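Local coordinates for possible galactose mutarotase (Streptomyces platensis subsp. rosaceus, PDB 4RNL), which is of unknown function but probably interconverts the alpha and beta anomers of galactose or a related aldose, at residues R99-T104 with G145-L150. Sequence-based numbering, arbitrary orientation.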
loop_
_atom_site.group_PDB
_atom_site.type_symbol
_atom_site.label_atom_id
_atom_site.label_comp_id
_atom_site.label_asym_id
_atom_site.label_seq_id
_atom_site.Cartn_x
_atom_site.Cartn_y
_atom_site.Cartn_z
ATOM N N ARG A 99 -17.103 18.872 14.747
ATOM C CA ARG A 99 -16.031 18.728 15.721
ATOM C C ARG A 99 -14.668 18.751 15.036
ATOM O O ARG A 99 -14.466 18.071 14.023
ATOM C CB ARG A 99 -16.221 17.411 16.485
ATOM C CG ARG A 99 -15.051 17.001 17.358
ATOM C CD ARG A 99 -15.533 16.251 18.598
ATOM N NE ARG A 99 -15.391 14.800 18.483
ATOM C CZ ARG A 99 -14.523 14.074 19.184
ATOM N NH1 ARG A 99 -14.473 12.758 19.014
ATOM N NH2 ARG A 99 -13.711 14.655 20.058
ATOM N N THR A 100 -13.740 19.536 15.585
ATOM C CA THR A 100 -12.370 19.607 15.060
ATOM C C THR A 100 -11.492 18.540 15.697
ATOM O O THR A 100 -11.377 18.465 16.921
ATOM C CB THR A 100 -11.734 20.998 15.304
ATOM O OG1 THR A 100 -12.482 22.004 14.605
ATOM C CG2 THR A 100 -10.299 21.025 14.807
ATOM N N ASP A 101 -10.888 17.705 14.860
ATOM C CA ASP A 101 -10.000 16.644 15.325
ATOM C C ASP A 101 -8.544 17.043 15.124
ATOM O O ASP A 101 -8.143 17.403 14.022
ATOM C CB ASP A 101 -10.290 15.344 14.563
ATOM C CG ASP A 101 -11.645 14.759 14.908
ATOM O OD1 ASP A 101 -11.747 14.087 15.960
ATOM O OD2 ASP A 101 -12.609 14.979 14.137
ATOM N N ALA A 102 -7.753 16.974 16.188
ATOM C CA ALA A 102 -6.339 17.338 16.111
ATOM C C ALA A 102 -5.451 16.102 16.010
ATOM O O ALA A 102 -5.506 15.205 16.860
ATOM C CB ALA A 102 -5.946 18.178 17.324
ATOM N N LEU A 103 -4.615 16.054 14.975
ATOM C CA LEU A 103 -3.714 14.924 14.780
ATOM C C LEU A 103 -2.272 15.359 15.051
ATOM O O LEU A 103 -1.982 16.555 15.153
ATOM C CB LEU A 103 -3.854 14.371 13.354
ATOM C CG LEU A 103 -5.291 14.141 12.861
ATOM C CD1 LEU A 103 -5.312 13.842 11.370
ATOM C CD2 LEU A 103 -5.980 13.013 13.633
ATOM N N THR A 104 -1.375 14.390 15.185
ATOM C CA THR A 104 0.043 14.685 15.380
ATOM C C THR A 104 0.668 15.080 14.048
ATOM O O THR A 104 0.556 14.344 13.063
ATOM C CB THR A 104 0.784 13.462 15.927
ATOM O OG1 THR A 104 0.236 13.118 17.204
ATOM C CG2 THR A 104 2.288 13.751 16.074
ATOM N N GLY A 145 -5.471 10.499 17.537
ATOM C CA GLY A 145 -6.387 11.617 17.366
ATOM C C GLY A 145 -7.664 11.308 16.602
ATOM O O GLY A 145 -8.565 12.134 16.578
ATOM N N PHE A 146 -7.753 10.131 15.985
ATOM C CA PHE A 146 -8.946 9.767 15.216
ATOM C C PHE A 146 -10.045 9.307 16.168
ATOM O O PHE A 146 -9.789 8.515 17.071
ATOM C CB PHE A 146 -8.616 8.662 14.200
ATOM C CG PHE A 146 -7.659 9.090 13.121
ATOM C CD1 PHE A 146 -8.124 9.709 11.972
ATOM C CD2 PHE A 146 -6.293 8.864 13.248
ATOM C CE1 PHE A 146 -7.246 10.114 10.966
ATOM C CE2 PHE A 146 -5.402 9.270 12.249
ATOM C CZ PHE A 146 -5.877 9.891 11.108
ATOM N N PRO A 147 -11.279 9.804 15.973
ATOM C CA PRO A 147 -12.376 9.441 16.876
ATOM C C PRO A 147 -12.963 8.066 16.542
ATOM O O PRO A 147 -12.899 7.614 15.397
ATOM C CB PRO A 147 -13.404 10.550 16.624
ATOM C CG PRO A 147 -13.199 10.909 15.180
ATOM C CD PRO A 147 -11.716 10.712 14.898
ATOM N N GLY A 148 -13.511 7.392 17.547
ATOM C CA GLY A 148 -14.168 6.118 17.323
ATOM C C GLY A 148 -13.233 4.932 17.413
ATOM O O GLY A 148 -12.099 4.980 16.927
ATOM N N ALA A 149 -13.707 3.861 18.043
ATOM C CA ALA A 149 -12.968 2.601 18.027
ATOM C C ALA A 149 -13.222 1.919 16.690
ATOM O O ALA A 149 -14.372 1.639 16.336
ATOM C CB ALA A 149 -13.422 1.709 19.169
ATOM N N LEU A 150 -12.152 1.651 15.948
ATOM C CA LEU A 150 -12.267 1.060 14.616
ATOM C C LEU A 150 -11.829 -0.403 14.656
ATOM O O LEU A 150 -10.665 -0.699 14.908
ATOM C CB LEU A 150 -11.427 1.846 13.603
ATOM C CG LEU A 150 -11.616 1.461 12.133
ATOM C CD1 LEU A 150 -12.985 1.922 11.622
ATOM C CD2 LEU A 150 -10.496 2.021 11.261
HETATM O O HOH W 1 -8.299 14.530 17.891
#
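Leu-103 sets its CD2 methyl over the centre of one face of the Phe-146 ring, a CH-pi contact with CD2 3.9 Å from the ring centroid and only 7° off the normal. Its second methyl, CD1, meets the ring's far end at CZ. With CG of Leu-103 anti to the carbonyl carbon (chi1 -47°), the branch swings across to the loop, and CD2 also packs 3.8 Å from the carbonyl carbon C of Gly-145, with CA close behind. Ile-89 touches both Leu-103 and Phe-146, and Phe-94 of the hairpin partner strand 93-96 adds to the Leu-103 side.

Polar side chains rest on Pro-147. OD1 of Asp-101 lies 3.5 Å from the Pro-147 CD atom and nearly as close to CG, the carboxylate arm roughly perpendicular to the proline. Arg-99 runs antiparallel to the proline side chain, and its double bend brings NH1 to 3.4 Å from Pro-147 CB. One face of its guanidinium is turned to Asp-101 OD1, which stands 4.2 Å above the plane.

No direct hydrogen bond joins the segments; one water donates to Gly-145 O at 2.7 Å and to Ala-102 O at 3.1 Å. Lacking a CB, Gly-145 brings its CA to 3.7 Å from Ala-102 O.

A beta-hairpin (93-96 with 99-102) thus lies against a loop leading into the large antiparallel sheet of the galactose mutarotase beta-sandwich, through a CH-pi contact, polar groups against a proline and one water. Asp-101 and Arg-99 form no salt bridge, but their opposite charges probably attract at this range.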